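Local atomic coordinates of periplasmic binding protein/LacI transcriptional regulator (PDB entry 4YLE), a protein that probably binds a small sugar-like solute in the periplasm and delivers it to an ABC transporter for uptake. Residues Lys32-Asn44 with Ala62-Glu75. Numbering follows the deposited sequence.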
ATOM      1  N   LYS A  32       6.671 -22.551 -20.098  1.00 44.05           N
ATOM      2  CA  LYS A  32       6.581 -21.211 -19.500  1.00 35.00           C
ATOM      3  C   LYS A  32       6.625 -21.257 -17.974  1.00 33.96           C
ATOM      4  O   LYS A  32       5.948 -22.086 -17.374  1.00 37.70           O
ATOM      5  CB  LYS A  32       5.266 -20.503 -19.866  1.00 36.08           C
ATOM      6  CG  LYS A  32       4.878 -20.344 -21.310  1.00 42.21           C
ATOM      7  CD  LYS A  32       3.585 -19.512 -21.335  1.00 48.88           C
ATOM      8  CE  LYS A  32       2.652 -19.896 -22.463  1.00 61.32           C
ATOM      9  NZ  LYS A  32       1.283 -19.360 -22.210  1.00 61.34           N
ATOM     10  N   PRO A  33       7.362 -20.335 -17.332  1.00 32.03           N
ATOM     11  CA  PRO A  33       7.190 -20.237 -15.879  1.00 37.32           C
ATOM     12  C   PRO A  33       5.773 -19.815 -15.520  1.00 30.93           C
ATOM     13  O   PRO A  33       5.154 -19.021 -16.257  1.00 29.23           O
ATOM     14  CB  PRO A  33       8.189 -19.145 -15.462  1.00 39.84           C
ATOM     15  CG  PRO A  33       8.993 -18.821 -16.672  1.00 44.23           C
ATOM     16  CD  PRO A  33       8.214 -19.261 -17.857  1.00 42.81           C
ATOM     17  N   LYS A  34       5.288 -20.303 -14.381  1.00 34.82           N
ATOM     18  CA  LYS A  34       3.984 -19.900 -13.858  1.00 31.55           C
ATOM     19  C   LYS A  34       4.213 -19.012 -12.633  1.00 30.16           C
ATOM     20  O   LYS A  34       4.872 -19.409 -11.679  1.00 31.54           O
ATOM     21  CB  LYS A  34       3.130 -21.115 -13.504  1.00 36.87           C
ATOM     22  CG  LYS A  34       1.629 -20.824 -13.362  1.00 54.23           C
ATOM     23  CD  LYS A  34       0.754 -22.063 -13.665  1.00 64.79           C
ATOM     24  CE  LYS A  34       0.268 -22.792 -12.402  1.00 68.43           C
ATOM     25  NZ  LYS A  34      -1.067 -23.452 -12.592  1.00 74.03           N
ATOM     26  N   VAL A  35       3.678 -17.800 -12.692  1.00 27.68           N
ATOM     27  CA  VAL A  35       3.898 -16.796 -11.642  1.00 27.12           C
ATOM     28  C   VAL A  35       2.585 -16.487 -10.947  1.00 26.07           C
ATOM     29  O   VAL A  35       1.584 -16.230 -11.609  1.00 28.50           O
ATOM     30  CB  VAL A  35       4.471 -15.478 -12.221  1.00 25.84           C
ATOM     31  CG1 VAL A  35       4.721 -14.469 -11.125  1.00 25.75           C
ATOM     32  CG2 VAL A  35       5.775 -15.741 -12.984  1.00 29.34           C
ATOM     33  N   ALA A  36       2.612 -16.473  -9.614  1.00 27.80           N
ATOM     34  CA  ALA A  36       1.454 -16.116  -8.806  1.00 26.83           C
ATOM     35  C   ALA A  36       1.630 -14.710  -8.282  1.00 28.08           C
ATOM     36  O   ALA A  36       2.681 -14.400  -7.719  1.00 28.64           O
ATOM     37  CB  ALA A  36       1.281 -17.087  -7.640  1.00 29.58           C
ATOM     38  N   LEU A  37       0.600 -13.885  -8.468  1.00 23.40           N
ATOM     39  CA  LEU A  37       0.542 -12.501  -7.901  1.00 21.65           C
ATOM     40  C   LEU A  37      -0.475 -12.511  -6.792  1.00 22.75           C
ATOM     41  O   LEU A  37      -1.661 -12.705  -7.052  1.00 23.79           O
ATOM     42  CB  LEU A  37       0.144 -11.475  -8.955  1.00 19.82           C
ATOM     43  CG  LEU A  37      -0.019 -10.034  -8.445  1.00 18.38           C
ATOM     44  CD1 LEU A  37       1.281  -9.476  -7.913  1.00 19.10           C
ATOM     45  CD2 LEU A  37      -0.524  -9.146  -9.559  1.00 18.77           C
ATOM     46  N   VAL A  38      -0.010 -12.300  -5.557  1.00 23.16           N
ATOM     47  CA  VAL A  38      -0.867 -12.407  -4.372  1.00 24.63           C
ATOM     48  C   VAL A  38      -1.007 -11.033  -3.744  1.00 23.23           C
ATOM     49  O   VAL A  38      -0.039 -10.469  -3.276  1.00 22.54           O
ATOM     50  CB  VAL A  38      -0.278 -13.420  -3.382  1.00 26.98           C
ATOM     51  CG1 VAL A  38      -1.071 -13.451  -2.042  1.00 28.73           C
ATOM     52  CG2 VAL A  38      -0.255 -14.805  -4.036  1.00 28.78           C
HETATM   53  N   MSE A  39      -2.229 -10.505  -3.773  1.00 23.09           N
HETATM   54  CA  MSE A  39      -2.500  -9.123  -3.423  1.00 21.81           C
HETATM   55  C   MSE A  39      -3.296  -9.040  -2.137  1.00 23.43           C
HETATM   56  O   MSE A  39      -3.569 -10.037  -1.515  1.00 25.37           O
HETATM   57  CB  MSE A  39      -3.255  -8.452  -4.558  1.00 20.69           C
HETATM   58  CG  MSE A  39      -2.427  -8.435  -5.829  1.00 26.54           C
HETATM   59 SE   MSE A  39      -3.404  -7.659  -7.342  1.00 27.28          SE
HETATM   60  CE  MSE A  39      -4.509  -9.238  -7.711  1.00 36.25           C
ATOM     61  N   LYS A  40      -3.647  -7.830  -1.748  1.00 22.55           N
ATOM     62  CA  LYS A  40      -4.500  -7.651  -0.588  1.00 24.08           C
ATOM     63  C   LYS A  40      -5.920  -7.470  -1.091  1.00 24.65           C
ATOM     64  O   LYS A  40      -6.410  -8.263  -1.894  1.00 25.47           O
ATOM     65  CB  LYS A  40      -4.017  -6.480   0.263  1.00 23.40           C
ATOM     66  CG  LYS A  40      -2.661  -6.723   0.944  1.00 24.98           C
ATOM     67  CD  LYS A  40      -2.052  -5.436   1.602  1.00 22.97           C
ATOM     68  CE  LYS A  40      -0.953  -4.825   0.703  1.00 31.80           C
ATOM     69  NZ  LYS A  40      -0.794  -3.339   0.869  1.00 29.34           N
ATOM     70  N   SER A  41      -6.592  -6.435  -0.629  1.00 24.96           N
ATOM     71  CA  SER A  41      -8.028  -6.382  -0.799  1.00 26.14           C
ATOM     72  C   SER A  41      -8.518  -6.120  -2.192  1.00 25.43           C
ATOM     73  O   SER A  41      -8.226  -5.087  -2.809  1.00 23.82           O
ATOM     74  CB  SER A  41      -8.606  -5.302   0.100  1.00 26.69           C
ATOM     75  OG  SER A  41      -9.981  -5.197  -0.168  1.00 28.24           O
ATOM     76  N   LEU A  42      -9.343  -7.047  -2.653  1.00 27.19           N
ATOM     77  CA  LEU A  42      -9.989  -6.941  -3.940  1.00 27.27           C
ATOM     78  C   LEU A  42     -11.060  -5.855  -3.970  1.00 31.62           C
ATOM     79  O   LEU A  42     -11.501  -5.437  -5.034  1.00 39.34           O
ATOM     80  CB  LEU A  42     -10.602  -8.303  -4.289  1.00 29.48           C
ATOM     81  CG  LEU A  42      -9.512  -9.359  -4.482  1.00 38.15           C
ATOM     82  CD1 LEU A  42     -10.149 -10.726  -4.762  1.00 43.04           C
ATOM     83  CD2 LEU A  42      -8.513  -8.953  -5.597  1.00 31.59           C
ATOM     84  N   ALA A  43     -11.463  -5.380  -2.806  1.00 30.97           N
ATOM     85  CA  ALA A  43     -12.404  -4.281  -2.761  1.00 37.34           C
ATOM     86  C   ALA A  43     -11.709  -2.998  -3.271  1.00 41.12           C
ATOM     87  O   ALA A  43     -12.330  -2.162  -3.941  1.00 41.22           O
ATOM     88  CB  ALA A  43     -12.936  -4.113  -1.352  1.00 39.98           C
ATOM     89  N   ASN A  44     -10.397  -2.922  -3.029  1.00 25.51           N
ATOM     90  CA  ASN A  44      -9.608  -1.682  -3.115  1.00 23.84           C
ATOM     91  C   ASN A  44      -9.179  -1.454  -4.551  1.00 22.88           C
ATOM     92  O   ASN A  44      -8.513  -2.328  -5.130  1.00 21.65           O
ATOM     93  CB  ASN A  44      -8.390  -1.815  -2.202  1.00 22.72           C
ATOM     94  CG  ASN A  44      -7.546  -0.550  -2.113  1.00 21.44           C
ATOM     95  OD1 ASN A  44      -7.707   0.399  -2.883  1.00 21.13           O
ATOM     96  ND2 ASN A  44      -6.639  -0.543  -1.143  1.00 21.06           N
ATOM     97  N   ALA A  62       2.433 -13.208 -23.580  1.00 27.87           N
ATOM     98  CA  ALA A  62       1.717 -14.440 -23.274  1.00 30.36           C
ATOM     99  C   ALA A  62       2.537 -15.704 -23.443  1.00 40.64           C
ATOM    100  O   ALA A  62       2.161 -16.750 -22.926  1.00 35.60           O
ATOM    101  CB  ALA A  62       0.468 -14.534 -24.129  1.00 32.94           C
ATOM    102  N   SER A  63       3.637 -15.630 -24.182  1.00 44.36           N
ATOM    103  CA  SER A  63       4.431 -16.820 -24.447  1.00 40.52           C
ATOM    104  C   SER A  63       5.588 -16.928 -23.449  1.00 42.65           C
ATOM    105  O   SER A  63       6.253 -17.976 -23.383  1.00 41.33           O
ATOM    106  CB  SER A  63       4.950 -16.799 -25.887  1.00 36.12           C
ATOM    107  OG  SER A  63       6.036 -15.899 -26.001  1.00 39.28           O
ATOM    108  N   GLN A  64       5.796 -15.865 -22.662  1.00 34.82           N
ATOM    109  CA  GLN A  64       6.919 -15.774 -21.718  1.00 31.75           C
ATOM    110  C   GLN A  64       6.602 -16.367 -20.355  1.00 36.54           C
ATOM    111  O   GLN A  64       7.478 -16.901 -19.696  1.00 39.36           O
ATOM    112  CB  GLN A  64       7.351 -14.331 -21.471  1.00 30.40           C
ATOM    113  CG  GLN A  64       8.114 -13.637 -22.573  1.00 42.58           C
ATOM    114  CD  GLN A  64       8.532 -12.218 -22.155  1.00 59.56           C
ATOM    115  OE1 GLN A  64       8.628 -11.907 -20.952  1.00 55.61           O
ATOM    116  NE2 GLN A  64       8.772 -11.351 -23.147  1.00 72.79           N
ATOM    117  N   PHE A  65       5.360 -16.220 -19.920  1.00 30.64           N
ATOM    118  CA  PHE A  65       4.944 -16.723 -18.616  1.00 30.83           C
ATOM    119  C   PHE A  65       3.427 -16.828 -18.526  1.00 30.13           C
ATOM    120  O   PHE A  65       2.716 -16.217 -19.310  1.00 29.22           O
ATOM    121  CB  PHE A  65       5.502 -15.843 -17.476  1.00 29.81           C
ATOM    122  CG  PHE A  65       4.819 -14.481 -17.321  1.00 27.64           C
ATOM    123  CD1 PHE A  65       5.119 -13.444 -18.187  1.00 27.00           C
ATOM    124  CD2 PHE A  65       3.929 -14.238 -16.289  1.00 27.07           C
ATOM    125  CE1 PHE A  65       4.518 -12.190 -18.046  1.00 26.71           C
ATOM    126  CE2 PHE A  65       3.327 -12.974 -16.143  1.00 25.03           C
ATOM    127  CZ  PHE A  65       3.629 -11.959 -17.022  1.00 25.94           C
ATOM    128  N   ASP A  66       2.958 -17.657 -17.593  1.00 31.03           N
ATOM    129  CA  ASP A  66       1.547 -17.706 -17.209  1.00 30.64           C
ATOM    130  C   ASP A  66       1.406 -16.995 -15.870  1.00 30.88           C
ATOM    131  O   ASP A  66       2.347 -16.959 -15.099  1.00 29.54           O
ATOM    132  CB  ASP A  66       1.041 -19.141 -17.084  1.00 33.02           C
ATOM    133  CG  ASP A  66       0.908 -19.821 -18.415  1.00 41.17           C
ATOM    134  OD1 ASP A  66       0.403 -19.163 -19.353  1.00 43.45           O
ATOM    135  OD2 ASP A  66       1.324 -20.998 -18.526  1.00 41.81           O
ATOM    136  N   LEU A  67       0.227 -16.452 -15.601  1.00 28.26           N
ATOM    137  CA  LEU A  67       0.012 -15.584 -14.428  1.00 26.90           C
ATOM    138  C   LEU A  67      -1.224 -16.028 -13.689  1.00 27.46           C
ATOM    139  O   LEU A  67      -2.271 -16.189 -14.305  1.00 27.86           O
ATOM    140  CB  LEU A  67      -0.149 -14.116 -14.849  1.00 25.03           C
ATOM    141  CG  LEU A  67      -0.517 -13.140 -13.728  1.00 23.82           C
ATOM    142  CD1 LEU A  67       0.640 -12.989 -12.773  1.00 23.94           C
ATOM    143  CD2 LEU A  67      -0.974 -11.763 -14.263  1.00 25.59           C
ATOM    144  N   ILE A  68      -1.108 -16.230 -12.377  1.00 27.86           N
ATOM    145  CA  ILE A  68      -2.275 -16.522 -11.528  1.00 28.38           C
ATOM    146  C   ILE A  68      -2.406 -15.385 -10.539  1.00 28.58           C
ATOM    147  O   ILE A  68      -1.462 -15.156  -9.807  1.00 28.41           O
ATOM    148  CB  ILE A  68      -2.114 -17.851 -10.743  1.00 30.72           C
ATOM    149  CG1 ILE A  68      -1.751 -18.987 -11.694  1.00 49.09           C
ATOM    150  CG2 ILE A  68      -3.382 -18.174  -9.909  1.00 31.78           C
ATOM    151  CD1 ILE A  68      -2.752 -19.219 -12.806  1.00 65.30           C
ATOM    152  N   THR A  69      -3.545 -14.684 -10.522  1.00 26.00           N
ATOM    153  CA  THR A  69      -3.720 -13.535  -9.614  1.00 24.69           C
ATOM    154  C   THR A  69      -4.724 -13.895  -8.531  1.00 25.61           C
ATOM    155  O   THR A  69      -5.668 -14.649  -8.762  1.00 27.43           O
ATOM    156  CB  THR A  69      -4.198 -12.248 -10.348  1.00 23.37           C
ATOM    157  OG1 THR A  69      -5.529 -12.425 -10.835  1.00 27.23           O
ATOM    158  CG2 THR A  69      -3.307 -11.925 -11.497  1.00 26.96           C
ATOM    159  N   ASN A  70      -4.491 -13.397  -7.322  1.00 25.38           N
ATOM    160  CA  ASN A  70      -5.409 -13.636  -6.216  1.00 26.17           C
ATOM    161  C   ASN A  70      -5.321 -12.496  -5.245  1.00 25.14           C
ATOM    162  O   ASN A  70      -4.267 -11.900  -5.088  1.00 24.38           O
ATOM    163  CB  ASN A  70      -5.096 -14.920  -5.460  1.00 28.28           C
ATOM    164  CG  ASN A  70      -5.545 -16.167  -6.198  1.00 45.38           C
ATOM    165  OD1 ASN A  70      -4.726 -16.973  -6.648  1.00 50.92           O
ATOM    166  ND2 ASN A  70      -6.856 -16.342  -6.310  1.00 40.02           N
ATOM    167  N   GLY A  71      -6.430 -12.252  -4.562  1.00 26.90           N
ATOM    168  CA  GLY A  71      -6.501 -11.226  -3.536  1.00 27.81           C
ATOM    169  C   GLY A  71      -7.364 -11.760  -2.419  1.00 27.31           C
ATOM    170  O   GLY A  71      -7.833 -12.908  -2.486  1.00 27.96           O
ATOM    171  N   ILE A  72      -7.568 -10.931  -1.401  1.00 26.23           N
ATOM    172  CA  ILE A  72      -8.333 -11.309  -0.234  1.00 27.74           C
ATOM    173  C   ILE A  72      -9.552 -10.390  -0.118  1.00 27.53           C
ATOM    174  O   ILE A  72      -9.644  -9.367  -0.816  1.00 26.54           O
ATOM    175  CB  ILE A  72      -7.470 -11.270   1.033  1.00 28.32           C
ATOM    176  CG1 ILE A  72      -6.715  -9.942   1.153  1.00 27.01           C
ATOM    177  CG2 ILE A  72      -6.478 -12.424   0.992  1.00 29.38           C
ATOM    178  CD1 ILE A  72      -5.869  -9.819   2.388  1.00 27.84           C
ATOM    179  N   LYS A  73     -10.463 -10.751   0.773  1.00 30.42           N
ATOM    180  CA  LYS A  73     -11.795 -10.164   0.786  1.00 31.43           C
ATOM    181  C   LYS A  73     -11.844  -8.815   1.463  1.00 29.80           C
ATOM    182  O   LYS A  73     -12.835  -8.104   1.312  1.00 29.37           O
ATOM    183  CB  LYS A  73     -12.778 -11.097   1.478  1.00 39.34           C
ATOM    184  CG  LYS A  73     -12.537 -11.202   2.973  1.00 35.03           C
ATOM    185  CD  LYS A  73     -13.595 -12.085   3.653  1.00 46.98           C
ATOM    186  CE  LYS A  73     -13.119 -12.583   5.010  1.00 56.64           C
ATOM    187  NZ  LYS A  73     -12.385 -11.551   5.820  1.00 64.58           N
ATOM    188  N   ASP A  74     -10.811  -8.513   2.252  1.00 28.40           N
ATOM    189  CA  ASP A  74     -10.641  -7.197   2.871  1.00 27.89           C
ATOM    190  C   ASP A  74      -9.159  -6.984   3.228  1.00 27.33           C
ATOM    191  O   ASP A  74      -8.320  -7.841   2.983  1.00 27.30           O
ATOM    192  CB  ASP A  74     -11.559  -7.031   4.102  1.00 30.04           C
ATOM    193  CG  ASP A  74     -11.310  -8.070   5.168  1.00 38.79           C
ATOM    194  OD1 ASP A  74     -10.143  -8.210   5.576  1.00 35.22           O
ATOM    195  OD2 ASP A  74     -12.281  -8.741   5.599  1.00 48.69           O
ATOM    196  N   GLU A  75      -8.828  -5.823   3.778  1.00 27.14           N
ATOM    197  CA  GLU A  75      -7.428  -5.457   3.943  1.00 27.26           C
ATOM    198  C   GLU A  75      -6.762  -6.124   5.140  1.00 28.78           C
ATOM    199  O   GLU A  75      -5.550  -6.032   5.305  1.00 34.98           O
ATOM    200  CB  GLU A  75      -7.309  -3.935   4.079  1.00 31.08           C
ATOM    201  CG  GLU A  75      -7.807  -3.183   2.848  1.00 32.94           C
ATOM    202  CD  GLU A  75      -6.783  -3.103   1.745  1.00 40.56           C
ATOM    203  OE1 GLU A  75      -5.798  -3.875   1.777  1.00 29.22           O
ATOM    204  OE2 GLU A  75      -6.968  -2.262   0.841  1.00 30.70           O
TER
HETATM  205  O   HOH W   1       3.194 -22.328 -17.054  1.00 40.03           O
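N44 and E75 meet where strands 34-39 and 66-72 run out into loops: ND2 of N44 reaches OE2 of E75 at 2.6 Å, nearly along the C-O axis, with amide and carboxylate planes 75° apart. Bent at chi2 (-82°), E75 lays its carboxylate against CB of S41, CD to CB 3.3 Å, and OE1 beside CB of K40. This end is tightly packed. CG1 of I72 presses on the K40 carbonyl carbon at 3.4 Å, and the L42 isobutyl group lies over the backbone of G71, CG to CA 3.7 Å. S41 OG takes the A43 N-H in an ST turn.

Between the ends, backbone hydrogen bonds join the parallel strands, from D66 N on P33 O to M39 N on N70 O; a beta bulge after V38 then shifts the register by one, and K40 O, not M39 O, receives I72 N. M39 O turns instead to Q81. V35 CG2 meets F65 CD2 obliquely, beneath helix 279-295.

The N-terminal end is the solvent side, with K32 and A62-Q64 exposed. The long K32 chain crosses D66 at about a right angle, its NZ bonded to A62 O at 2.8 Å. The same NZ makes a salt bridge to D66 OD1 at 3.0 Å, on the syn side and 29° out of the carboxylate plane. A water joins D66 OD2 to K32 O.

With helix 45-60 as the crossover, the strands form the opening beta-alpha-beta unit of a periplasmic-binding-protein fold, 66-72 edging the sheet; at their C-terminal ends N44 ND2 also bonds the unidentified ligand, near K40, which is salt-bridged to D124, consistent with the solute-binding cleft.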